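Local coordinates for protein aspartokinase (Synechocystis, PDB 3L76) that probably catalyses the ATP-dependent phosphorylation of the beta-carboxyl group of aspartate to 4-phospho-L-aspartate, and binds lysine and threonine at its ACT domains, at residues I180-P185 / P189-M194; E196-E201 / A434-A439; I447-V452 / A460-A465. All coordinates share one frame; numbering follows the deposited sequence.

Interaction 1: I180-P185 / P189-M194; sequences ILTTDP and PEAQLM
Leu181 and Leu193 face each other as a non-hydrogen-bonded antiparallel pair where the loop between strands 170-175 and 196-198 of the amino acid kinase domain doubles back on itself. Two backbone bonds flank the pair: Met194 N gives to Ile180 O at 2.8 Å, and Thr182 N gives to Gln192 O at 3.0 Å, both donors lying nearly in line with the carbonyl they reach. A third bond comes from a side chain. With chi1 at 47°, Thr182 sets its hydroxyl between its own backbone N and carbonyl carbon, turned toward 189-194, and OG1 accepts from Gln192 N at 3.0 Å with an N-H...O angle of 157°. Gln192 is thus gripped at both its N-H and its carbonyl by one threonine, whose OG1 also bonds to His585 NE2 of helix 577-587.

Apolar groups fill in around this bridge. Leu181 CD2 lies 3.6 Å from Leu193 CA and 3.9 Å from Leu193 CD1. Met194, extended beyond CG, crosses Ile180 at a slant, its SD 3.9 Å from Ile180 CG2, and its methyl end reaches on to Thr182. Ala191 points its CB toward 180-185, 4.0 Å from Thr183 CG2. Thr240 OG1 ties the base of the loop together by bonding to both Ile180 N and Met194 O.

A single bridge and a side-chain bond thus close an irregular, hairpin-like excursion; in aspartokinase relatives the corresponding loop, following the strand of the kinase sheet, probably borders the nucleotide site.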
ATOM      1  N   ILE A 180     -28.912   7.206 -14.055  1.00 59.28           N
ATOM      2  CA  ILE A 180     -29.887   7.458 -13.002  1.00 51.88           C
ATOM      3  C   ILE A 180     -31.301   7.168 -13.490  1.00 58.49           C
ATOM      4  O   ILE A 180     -31.714   7.656 -14.542  1.00 53.43           O
ATOM      5  CB  ILE A 180     -29.829   8.907 -12.536  1.00 41.46           C
ATOM      6  CG1 ILE A 180     -28.382   9.334 -12.314  1.00 45.73           C
ATOM      7  CG2 ILE A 180     -30.651   9.092 -11.268  1.00 36.94           C
ATOM      8  CD1 ILE A 180     -27.668   8.542 -11.243  1.00 54.26           C
ATOM      9  N   LEU A 181     -32.042   6.374 -12.724  1.00 53.78           N
ATOM     10  CA  LEU A 181     -33.434   6.084 -13.066  1.00 71.77           C
ATOM     11  C   LEU A 181     -34.407   7.066 -12.407  1.00 63.63           C
ATOM     12  O   LEU A 181     -34.046   7.765 -11.465  1.00 62.06           O
ATOM     13  CB  LEU A 181     -33.783   4.645 -12.693  1.00 76.32           C
ATOM     14  CG  LEU A 181     -32.887   3.606 -13.377  1.00 74.03           C
ATOM     15  CD1 LEU A 181     -33.068   2.205 -12.797  1.00 48.11           C
ATOM     16  CD2 LEU A 181     -33.140   3.606 -14.864  1.00 70.90           C
ATOM     17  N   THR A 182     -35.634   7.122 -12.924  1.00 63.39           N
ATOM     18  CA  THR A 182     -36.677   8.003 -12.395  1.00 65.06           C
ATOM     19  C   THR A 182     -37.143   7.572 -11.014  1.00 68.57           C
ATOM     20  O   THR A 182     -37.667   8.380 -10.240  1.00 61.14           O
ATOM     21  CB  THR A 182     -37.902   8.060 -13.314  1.00 58.84           C
ATOM     22  OG1 THR A 182     -38.265   6.730 -13.705  1.00 64.28           O
ATOM     23  CG2 THR A 182     -37.606   8.896 -14.542  1.00 48.56           C
ATOM     24  N   THR A 183     -36.967   6.291 -10.715  1.00 50.95           N
ATOM     25  CA  THR A 183     -37.257   5.795  -9.380  1.00 54.94           C
ATOM     26  C   THR A 183     -36.677   4.401  -9.181  1.00 61.53           C
ATOM     27  O   THR A 183     -35.937   3.902 -10.030  1.00 58.31           O
ATOM     28  CB  THR A 183     -38.766   5.798  -9.078  1.00 47.45           C
ATOM     29  OG1 THR A 183     -38.962   5.673  -7.670  1.00 55.72           O
ATOM     30  CG2 THR A 183     -39.460   4.652  -9.786  1.00 51.31           C
ATOM     31  N   ASP A 184     -37.002   3.794  -8.044  1.00 57.01           N
ATOM     32  CA  ASP A 184     -36.509   2.468  -7.699  1.00 63.89           C
ATOM     33  C   ASP A 184     -37.230   1.389  -8.489  1.00 67.20           C
ATOM     34  O   ASP A 184     -38.396   1.105  -8.226  1.00 65.20           O
ATOM     35  CB  ASP A 184     -36.690   2.217  -6.205  1.00 65.60           C
ATOM     36  CG  ASP A 184     -36.308   0.808  -5.798  1.00 66.38           C
ATOM     37  OD1 ASP A 184     -36.598   0.421  -4.647  1.00 75.30           O
ATOM     38  OD2 ASP A 184     -35.722   0.088  -6.623  1.00 63.30           O
ATOM     39  N   PRO A 185     -36.519   0.761  -9.440  1.00 75.85           N
ATOM     40  CA  PRO A 185     -37.058  -0.247 -10.364  1.00 77.48           C
ATOM     41  C   PRO A 185     -37.705  -1.391  -9.604  1.00 83.03           C
ATOM     42  O   PRO A 185     -38.683  -1.975 -10.066  1.00 72.43           O
ATOM     43  CB  PRO A 185     -35.811  -0.778 -11.077  1.00 56.32           C
ATOM     44  CG  PRO A 185     -34.764   0.219 -10.840  1.00 78.64           C
ATOM     45  CD  PRO A 185     -35.054   0.852  -9.525  1.00 72.88           C
ATOM     46  N   PRO A 189     -41.221  -1.041 -12.025  1.00 91.99           N
ATOM     47  CA  PRO A 189     -40.490  -1.590 -13.177  1.00 79.48           C
ATOM     48  C   PRO A 189     -40.453  -0.652 -14.382  1.00 70.06           C
ATOM     49  O   PRO A 189     -39.516  -0.730 -15.182  1.00 82.01           O
ATOM     50  CB  PRO A 189     -41.279  -2.862 -13.521  1.00 68.47           C
ATOM     51  CG  PRO A 189     -41.951  -3.256 -12.253  1.00 60.10           C
ATOM     52  CD  PRO A 189     -42.277  -1.957 -11.550  1.00 67.76           C
ATOM     53  N   GLU A 190     -41.452   0.218 -14.507  1.00 67.53           N
ATOM     54  CA  GLU A 190     -41.528   1.141 -15.634  1.00 75.28           C
ATOM     55  C   GLU A 190     -40.583   2.328 -15.472  1.00 83.49           C
ATOM     56  O   GLU A 190     -40.597   3.258 -16.284  1.00 74.74           O
ATOM     57  CB  GLU A 190     -42.953   1.640 -15.828  1.00 83.43           C
ATOM     58  CG  GLU A 190     -43.992   0.540 -15.807  1.00101.11           C
ATOM     59  CD  GLU A 190     -44.247   0.005 -14.412  1.00 98.82           C
ATOM     60  OE1 GLU A 190     -44.226  -1.230 -14.228  1.00117.30           O
ATOM     61  OE2 GLU A 190     -44.466   0.822 -13.497  1.00 92.79           O
ATOM     62  N   ALA A 191     -39.772   2.292 -14.416  1.00 68.63           N
ATOM     63  CA  ALA A 191     -38.745   3.304 -14.196  1.00 72.43           C
ATOM     64  C   ALA A 191     -37.893   3.467 -15.445  1.00 80.14           C
ATOM     65  O   ALA A 191     -37.393   2.487 -15.997  1.00 61.60           O
ATOM     66  CB  ALA A 191     -37.879   2.939 -13.011  1.00 46.13           C
ATOM     67  N   GLN A 192     -37.741   4.714 -15.875  1.00 72.50           N
ATOM     68  CA  GLN A 192     -37.057   5.045 -17.116  1.00 70.45           C
ATOM     69  C   GLN A 192     -35.667   5.613 -16.821  1.00 69.85           C
ATOM     70  O   GLN A 192     -35.444   6.188 -15.751  1.00 61.30           O
ATOM     71  CB  GLN A 192     -37.898   6.061 -17.895  1.00 68.23           C
ATOM     72  CG  GLN A 192     -37.508   6.241 -19.350  1.00104.68           C
ATOM     73  CD  GLN A 192     -38.429   7.210 -20.063  1.00117.26           C
ATOM     74  OE1 GLN A 192     -39.047   8.069 -19.431  1.00131.80           O
ATOM     75  NE2 GLN A 192     -38.533   7.076 -21.382  1.00120.22           N
ATOM     76  N   LEU A 193     -34.736   5.448 -17.762  1.00 62.76           N
ATOM     77  CA  LEU A 193     -33.382   5.974 -17.598  1.00 54.26           C
ATOM     78  C   LEU A 193     -33.356   7.456 -17.940  1.00 58.19           C
ATOM     79  O   LEU A 193     -33.776   7.857 -19.019  1.00 78.58           O
ATOM     80  CB  LEU A 193     -32.372   5.199 -18.456  1.00 49.48           C
ATOM     81  CG  LEU A 193     -30.876   5.514 -18.326  1.00 58.86           C
ATOM     82  CD1 LEU A 193     -30.406   5.488 -16.884  1.00 77.21           C
ATOM     83  CD2 LEU A 193     -30.077   4.517 -19.146  1.00 62.84           C
ATOM     84  N   MET A 194     -32.879   8.270 -17.005  1.00 53.50           N
ATOM     85  CA  MET A 194     -32.818   9.706 -17.222  1.00 54.68           C
ATOM     86  C   MET A 194     -31.730  10.029 -18.220  1.00 67.88           C
ATOM     87  O   MET A 194     -30.613   9.505 -18.135  1.00 49.15           O
ATOM     88  CB  MET A 194     -32.514  10.443 -15.921  1.00 53.19           C
ATOM     89  CG  MET A 194     -33.520  10.232 -14.815  1.00 55.44           C
ATOM     90  SD  MET A 194     -33.137  11.241 -13.377  1.00 61.50           S
ATOM     91  CE  MET A 194     -34.451  10.758 -12.258  1.00 63.38           C
TER

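Interaction 2: E196-E201 / A434-A439; sequences EITCDE and AVRGVA
Arg436 reaches out of the loop before strand 437-453 to Glu201, in the first turn of helix 199-204, and the charged pair dominates the contact. Its CG stands anti to the backbone N (chi1 -176°), and bends at chi2 and chi3 bring the guanidinium round to the glutamate. Arg436 NH1 donates to Glu201 OE2 at 3.0 Å in a nearly straight salt bridge (165°). OE2 lies in the guanidinium plane, at its edge, but the carboxylate is turned 78° from that plane, so one oxygen meets one N-H rather than two pairs side by side. Glu196 O sits over a face of the guanidinium, 3.4 Å from Arg436 NE.

Among the hydrogen bonds of 196-201, Thr198 and Glu201 form a capping box: Thr198 OG1 accepts from Glu201 N, and Glu201 OE2 from Thr198 N, though both oxygens are less surely placed. Glu201 OE1 is taken by Ser535 N.

The apolar share is small, Ile197 CG1 lying 3.8 Å from Arg436 CD. A leucine in place of Arg436 would probably leave the buried carboxylate of Glu201 without its positive mate.

One glutamate therefore both caps its helix and accepts an N-H from the positively charged Arg436, which probably helps tie the helix start to the regulatory half by charge.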
ATOM      1  N   GLU A 196     -31.004  13.437 -18.713  1.00 65.05           N
ATOM      2  CA  GLU A 196     -30.457  14.597 -18.028  1.00 60.12           C
ATOM      3  C   GLU A 196     -31.031  14.720 -16.637  1.00 61.98           C
ATOM      4  O   GLU A 196     -32.186  14.388 -16.405  1.00 56.80           O
ATOM      5  CB  GLU A 196     -30.794  15.884 -18.787  1.00 52.37           C
ATOM      6  CG  GLU A 196     -29.811  16.246 -19.884  1.00 81.54           C
ATOM      7  CD  GLU A 196     -29.964  17.683 -20.343  1.00109.47           C
ATOM      8  OE1 GLU A 196     -30.818  18.394 -19.770  1.00 98.62           O
ATOM      9  OE2 GLU A 196     -29.228  18.096 -21.268  1.00128.02           O
ATOM     10  N   ILE A 197     -30.219  15.213 -15.714  1.00 61.10           N
ATOM     11  CA  ILE A 197     -30.701  15.587 -14.395  1.00 43.07           C
ATOM     12  C   ILE A 197     -29.841  16.741 -13.899  1.00 43.42           C
ATOM     13  O   ILE A 197     -28.649  16.797 -14.209  1.00 57.27           O
ATOM     14  CB  ILE A 197     -30.651  14.412 -13.398  1.00 28.64           C
ATOM     15  CG1 ILE A 197     -31.355  14.806 -12.089  1.00 42.27           C
ATOM     16  CG2 ILE A 197     -29.209  13.990 -13.123  1.00 26.34           C
ATOM     17  CD1 ILE A 197     -31.382  13.721 -11.024  1.00 41.64           C
ATOM     18  N   THR A 198     -30.433  17.678 -13.158  1.00 33.18           N
ATOM     19  CA  THR A 198     -29.643  18.788 -12.624  1.00 51.10           C
ATOM     20  C   THR A 198     -28.897  18.377 -11.359  1.00 46.71           C
ATOM     21  O   THR A 198     -29.316  17.472 -10.643  1.00 51.61           O
ATOM     22  CB  THR A 198     -30.483  20.068 -12.336  1.00 44.13           C
ATOM     23  OG1 THR A 198     -31.274  19.891 -11.155  1.00 40.82           O
ATOM     24  CG2 THR A 198     -31.374  20.427 -13.504  1.00 26.15           C
ATOM     25  N   CYS A 199     -27.774  19.034 -11.101  1.00 34.38           N
ATOM     26  CA  CYS A 199     -27.044  18.814  -9.870  1.00 34.25           C
ATOM     27  C   CYS A 199     -28.007  18.900  -8.698  1.00 41.63           C
ATOM     28  O   CYS A 199     -28.068  17.995  -7.860  1.00 51.14           O
ATOM     29  CB  CYS A 199     -25.925  19.850  -9.710  1.00 40.49           C
ATOM     30  SG  CYS A 199     -24.572  19.657 -10.912  1.00 41.50           S
ATOM     31  N   ASP A 200     -28.768  19.987  -8.646  1.00 42.50           N
ATOM     32  CA  ASP A 200     -29.655  20.214  -7.521  1.00 42.24           C
ATOM     33  C   ASP A 200     -30.684  19.093  -7.391  1.00 54.80           C
ATOM     34  O   ASP A 200     -30.960  18.626  -6.284  1.00 24.76           O
ATOM     35  CB  ASP A 200     -30.309  21.590  -7.613  1.00 30.15           C
ATOM     36  CG  ASP A 200     -29.375  22.699  -7.186  1.00 44.91           C
ATOM     37  OD1 ASP A 200     -28.496  22.433  -6.346  1.00 46.26           O
ATOM     38  OD2 ASP A 200     -29.516  23.835  -7.670  1.00 50.69           O
ATOM     39  N   GLU A 201     -31.215  18.648  -8.526  1.00 33.91           N
ATOM     40  CA  GLU A 201     -32.155  17.545  -8.541  1.00 45.18           C
ATOM     41  C   GLU A 201     -31.464  16.299  -8.051  1.00 38.69           C
ATOM     42  O   GLU A 201     -32.026  15.540  -7.279  1.00 50.69           O
ATOM     43  CB  GLU A 201     -32.718  17.313  -9.947  1.00 40.03           C
ATOM     44  CG  GLU A 201     -33.612  18.431 -10.450  1.00 42.44           C
ATOM     45  CD  GLU A 201     -34.012  18.257 -11.896  1.00 59.37           C
ATOM     46  OE1 GLU A 201     -34.992  18.899 -12.316  1.00 55.55           O
ATOM     47  OE2 GLU A 201     -33.344  17.486 -12.611  1.00 62.67           O
ATOM     48  N   ALA A 434     -41.797  19.778 -14.277  1.00 66.79           N
ATOM     49  CA  ALA A 434     -42.186  19.965 -12.887  1.00 55.53           C
ATOM     50  C   ALA A 434     -41.549  18.923 -11.960  1.00 55.19           C
ATOM     51  O   ALA A 434     -41.017  19.268 -10.906  1.00 47.08           O
ATOM     52  CB  ALA A 434     -43.697  19.942 -12.755  1.00 63.38           C
ATOM     53  N   VAL A 435     -41.617  17.654 -12.362  1.00 42.05           N
ATOM     54  CA  VAL A 435     -41.053  16.556 -11.584  1.00 47.13           C
ATOM     55  C   VAL A 435     -40.049  15.753 -12.416  1.00 52.84           C
ATOM     56  O   VAL A 435     -40.320  15.422 -13.562  1.00 50.36           O
ATOM     57  CB  VAL A 435     -42.169  15.621 -11.072  1.00 49.62           C
ATOM     58  CG1 VAL A 435     -41.610  14.265 -10.643  1.00 38.87           C
ATOM     59  CG2 VAL A 435     -42.930  16.289  -9.932  1.00 57.71           C
ATOM     60  N   ARG A 436     -38.891  15.441 -11.841  1.00 61.43           N
ATOM     61  CA  ARG A 436     -37.879  14.660 -12.547  1.00 58.79           C
ATOM     62  C   ARG A 436     -37.824  13.199 -12.091  1.00 52.04           C
ATOM     63  O   ARG A 436     -37.622  12.300 -12.897  1.00 59.80           O
ATOM     64  CB  ARG A 436     -36.505  15.307 -12.397  1.00 68.80           C
ATOM     65  CG  ARG A 436     -35.406  14.616 -13.182  1.00 65.48           C
ATOM     66  CD  ARG A 436     -34.579  15.634 -13.936  1.00 67.64           C
ATOM     67  NE  ARG A 436     -35.054  15.851 -15.300  1.00 63.43           N
ATOM     68  CZ  ARG A 436     -34.732  16.900 -16.050  1.00 63.48           C
ATOM     69  NH1 ARG A 436     -33.949  17.856 -15.572  1.00 53.34           N
ATOM     70  NH2 ARG A 436     -35.207  17.002 -17.283  1.00 76.69           N
ATOM     71  N   GLY A 437     -37.990  12.971 -10.795  1.00 45.44           N
ATOM     72  CA  GLY A 437     -38.009  11.624 -10.257  1.00 51.11           C
ATOM     73  C   GLY A 437     -38.718  11.565  -8.919  1.00 58.67           C
ATOM     74  O   GLY A 437     -38.975  12.592  -8.301  1.00 54.81           O
ATOM     75  N   VAL A 438     -39.037  10.360  -8.464  1.00 55.90           N
ATOM     76  CA  VAL A 438     -39.754  10.189  -7.211  1.00 58.33           C
ATOM     77  C   VAL A 438     -39.097   9.080  -6.413  1.00 66.47           C
ATOM     78  O   VAL A 438     -38.422   8.229  -6.975  1.00 48.52           O
ATOM     79  CB  VAL A 438     -41.249   9.854  -7.441  1.00 52.30           C
ATOM     80  CG1 VAL A 438     -41.934  10.986  -8.176  1.00 54.53           C
ATOM     81  CG2 VAL A 438     -41.386   8.564  -8.214  1.00 31.93           C
ATOM     82  N   ALA A 439     -39.291   9.089  -5.100  1.00 61.74           N
ATOM     83  CA  ALA A 439     -38.606   8.126  -4.252  1.00 49.60           C
ATOM     84  C   ALA A 439     -39.388   7.789  -2.980  1.00 58.90           C
ATOM     85  O   ALA A 439     -40.290   8.516  -2.569  1.00 54.94           O
ATOM     86  CB  ALA A 439     -37.214   8.621  -3.911  1.00 26.10           C
TER

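Interaction 3: I447-V452 / A460-A465; sequences IAIRHV and AQLFTA
Val452 and Leu462 meet tip to tip, methyl against methyl, where the end of strand 437-453 faces helix 458-468 in an ACT domain. All the contact between the two segments is apolar. Leu462 CD1 does the touching from the helix side, 3.9 Å from Val452 CG2 and 4.1 Å from CG1, so it nestles against both branches of the valine. The same methyl approaches Ile449 CG1 more distantly, at 4.4 Å. Leu462 CG stands anti to its carbonyl carbon (chi1 -65°), which carries the branch out from the helix toward the strand; Ile449 and Val452 point back at it.

More apolar neighbours complete the core around this small patch: Leu462 also packs on Leu509 of helix 499-512, Val452 on Ile493 of the adjoining strand 490-498, and Ile449 on Ile513. One residue along the helix, Phe463 makes an edge-to-face stack with Phe495.

Within helix 458-468, Ala460 O accepts from Thr464 N at 2.8 Å, the regular helical bond, and also from Thr464 OG1 at 2.7 Å. The two donors arrive from opposite faces of the carbonyl plane, the hydroxyl well above it, so the threonine satisfies its own hydroxyl on the helix backbone.

Strand followed by helix is the opening unit of the beta-alpha-beta-beta-alpha-beta ACT fold. Val452 also touches a bound threonine and belongs to its pocket. With only van der Waals contact between Val452 and Leu462, this join depends on shape fit and burial, and it places the core directly behind a residue of the threonine pocket.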
ATOM      1  N   ILE A 447     -41.105  10.200  15.132  1.00 36.04           N
ATOM      2  CA  ILE A 447     -41.112  10.495  16.551  1.00 56.07           C
ATOM      3  C   ILE A 447     -41.514  11.946  16.743  1.00 44.89           C
ATOM      4  O   ILE A 447     -40.889  12.849  16.198  1.00 65.28           O
ATOM      5  CB  ILE A 447     -39.741  10.265  17.211  1.00 52.77           C
ATOM      6  CG1 ILE A 447     -39.252   8.846  16.953  1.00 40.18           C
ATOM      7  CG2 ILE A 447     -39.822  10.538  18.714  1.00 47.56           C
ATOM      8  CD1 ILE A 447     -37.939   8.548  17.616  1.00 29.56           C
ATOM      9  N   ALA A 448     -42.564  12.168  17.517  1.00 42.41           N
ATOM     10  CA  ALA A 448     -43.028  13.513  17.759  1.00 44.32           C
ATOM     11  C   ALA A 448     -42.895  13.850  19.213  1.00 36.81           C
ATOM     12  O   ALA A 448     -43.162  13.035  20.093  1.00 39.94           O
ATOM     13  CB  ALA A 448     -44.464  13.692  17.308  1.00 38.66           C
ATOM     14  N   ILE A 449     -42.471  15.073  19.463  1.00 35.97           N
ATOM     15  CA  ILE A 449     -42.455  15.552  20.810  1.00 30.96           C
ATOM     16  C   ILE A 449     -43.510  16.660  20.980  1.00 41.58           C
ATOM     17  O   ILE A 449     -43.380  17.765  20.466  1.00 50.94           O
ATOM     18  CB  ILE A 449     -40.996  15.840  21.289  1.00 39.75           C
ATOM     19  CG1 ILE A 449     -40.910  17.115  22.086  1.00 23.69           C
ATOM     20  CG2 ILE A 449     -39.988  15.783  20.132  1.00 39.54           C
ATOM     21  CD1 ILE A 449     -41.478  16.970  23.478  1.00 67.26           C
ATOM     22  N   ARG A 450     -44.595  16.309  21.667  1.00 49.74           N
ATOM     23  CA  ARG A 450     -45.733  17.207  21.871  1.00 37.94           C
ATOM     24  C   ARG A 450     -45.396  18.347  22.836  1.00 45.05           C
ATOM     25  O   ARG A 450     -44.773  18.129  23.870  1.00 45.08           O
ATOM     26  CB  ARG A 450     -46.938  16.439  22.433  1.00 27.54           C
ATOM     27  CG  ARG A 450     -47.505  15.296  21.580  1.00 24.64           C
ATOM     28  CD  ARG A 450     -48.423  15.791  20.500  1.00 33.98           C
ATOM     29  NE  ARG A 450     -49.102  14.694  19.823  1.00 38.61           N
ATOM     30  CZ  ARG A 450     -49.839  14.853  18.726  1.00 53.60           C
ATOM     31  NH1 ARG A 450     -49.974  16.059  18.197  1.00 34.78           N
ATOM     32  NH2 ARG A 450     -50.432  13.815  18.152  1.00 44.86           N
ATOM     33  N   HIS A 451     -45.805  19.561  22.483  1.00 36.37           N
ATOM     34  CA  HIS A 451     -45.780  20.688  23.413  1.00 51.06           C
ATOM     35  C   HIS A 451     -44.405  21.204  23.815  1.00 41.93           C
ATOM     36  O   HIS A 451     -44.130  21.379  25.000  1.00 40.83           O
ATOM     37  CB  HIS A 451     -46.598  20.371  24.670  1.00 40.53           C
ATOM     38  CG  HIS A 451     -48.069  20.313  24.419  1.00 58.08           C
ATOM     39  ND1 HIS A 451     -48.676  21.036  23.417  1.00 80.37           N
ATOM     40  CD2 HIS A 451     -49.054  19.622  25.031  1.00 75.76           C
ATOM     41  CE1 HIS A 451     -49.972  20.795  23.426  1.00 40.71           C
ATOM     42  NE2 HIS A 451     -50.228  19.942  24.398  1.00 48.98           N
ATOM     43  N   VAL A 452     -43.561  21.481  22.831  1.00 37.98           N
ATOM     44  CA  VAL A 452     -42.268  22.084  23.111  1.00 37.79           C
ATOM     45  C   VAL A 452     -42.509  23.560  23.335  1.00 40.89           C
ATOM     46  O   VAL A 452     -43.151  24.217  22.507  1.00 38.23           O
ATOM     47  CB  VAL A 452     -41.263  21.867  21.936  1.00 48.07           C
ATOM     48  CG1 VAL A 452     -39.949  22.583  22.198  1.00 35.23           C
ATOM     49  CG2 VAL A 452     -41.008  20.391  21.701  1.00 27.28           C
ATOM     50  N   ALA A 460     -32.858  23.307  19.788  1.00 28.44           N
ATOM     51  CA  ALA A 460     -31.425  23.116  19.943  1.00 41.12           C
ATOM     52  C   ALA A 460     -31.137  22.030  20.964  1.00 37.14           C
ATOM     53  O   ALA A 460     -30.374  21.100  20.697  1.00 39.57           O
ATOM     54  CB  ALA A 460     -30.733  24.428  20.356  1.00 25.35           C
ATOM     55  N   GLN A 461     -31.755  22.142  22.130  1.00 34.48           N
ATOM     56  CA  GLN A 461     -31.444  21.215  23.212  1.00 50.59           C
ATOM     57  C   GLN A 461     -31.933  19.784  22.954  1.00 39.58           C
ATOM     58  O   GLN A 461     -31.290  18.824  23.367  1.00 54.27           O
ATOM     59  CB  GLN A 461     -31.872  21.777  24.580  1.00 22.69           C
ATOM     60  CG  GLN A 461     -33.095  21.154  25.219  1.00 78.35           C
ATOM     61  CD  GLN A 461     -33.462  21.859  26.513  1.00 89.95           C
ATOM     62  OE1 GLN A 461     -33.035  22.990  26.755  1.00 66.13           O
ATOM     63  NE2 GLN A 461     -34.251  21.196  27.349  1.00 97.67           N
ATOM     64  N   LEU A 462     -33.033  19.650  22.227  1.00 31.05           N
ATOM     65  CA  LEU A 462     -33.566  18.334  21.914  1.00 38.09           C
ATOM     66  C   LEU A 462     -32.718  17.652  20.859  1.00 39.65           C
ATOM     67  O   LEU A 462     -32.386  16.473  20.971  1.00 33.67           O
ATOM     68  CB  LEU A 462     -35.007  18.449  21.426  1.00 41.05           C
ATOM     69  CG  LEU A 462     -36.008  18.953  22.466  1.00 48.54           C
ATOM     70  CD1 LEU A 462     -37.238  19.485  21.790  1.00 23.81           C
ATOM     71  CD2 LEU A 462     -36.355  17.862  23.477  1.00 49.25           C
ATOM     72  N   PHE A 463     -32.356  18.399  19.827  1.00 32.77           N
ATOM     73  CA  PHE A 463     -31.594  17.817  18.739  1.00 39.24           C
ATOM     74  C   PHE A 463     -30.109  17.707  19.035  1.00 46.88           C
ATOM     75  O   PHE A 463     -29.449  16.820  18.489  1.00 37.98           O
ATOM     76  CB  PHE A 463     -31.897  18.501  17.410  1.00 34.89           C
ATOM     77  CG  PHE A 463     -33.257  18.206  16.923  1.00 30.28           C
ATOM     78  CD1 PHE A 463     -33.527  17.000  16.321  1.00 35.83           C
ATOM     79  CD2 PHE A 463     -34.288  19.094  17.130  1.00 29.62           C
ATOM     80  CE1 PHE A 463     -34.802  16.696  15.904  1.00 41.54           C
ATOM     81  CE2 PHE A 463     -35.559  18.784  16.723  1.00 36.75           C
ATOM     82  CZ  PHE A 463     -35.817  17.582  16.117  1.00 22.23           C
ATOM     83  N   THR A 464     -29.596  18.557  19.929  1.00 31.24           N
ATOM     84  CA  THR A 464     -28.207  18.412  20.371  1.00 43.04           C
ATOM     85  C   THR A 464     -28.038  17.097  21.115  1.00 52.91           C
ATOM     86  O   THR A 464     -27.049  16.391  20.930  1.00 43.97           O
ATOM     87  CB  THR A 464     -27.752  19.558  21.282  1.00 41.38           C
ATOM     88  OG1 THR A 464     -27.652  20.757  20.522  1.00 39.57           O
ATOM     89  CG2 THR A 464     -26.384  19.262  21.892  1.00 26.84           C
ATOM     90  N   ALA A 465     -29.024  16.778  21.948  1.00 48.12           N
ATOM     91  CA  ALA A 465     -29.033  15.549  22.726  1.00 41.73           C
ATOM     92  C   ALA A 465     -28.950  14.305  21.852  1.00 39.50           C
ATOM     93  O   ALA A 465     -28.147  13.413  22.107  1.00 55.77           O
ATOM     94  CB  ALA A 465     -30.266  15.499  23.608  1.00 21.78           C
TER

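Overall arrangement
The three contacts follow one another in series along the chain. Interactions 1 and 2 are neighbours, centres 12 Å apart, and they touch: Thr182 O and Val438 N lie 3.0 Å apart, and Thr183 OG1 and Val438 O 2.7 Å, both probable hydrogen bonds. The kinase-domain loop of 180-185 is thereby joined to the beginning of strand 437-453. That strand is also used, further along, by interaction 3, whose centre lies about 32 Å from that of interaction 2 and about 37 Å from that of interaction 1. One long strand, interrupted by a bulge or short loop, therefore runs from the kinase-domain interface to a threonine pocket, a plausible physical connection between effector binding and the catalytic half.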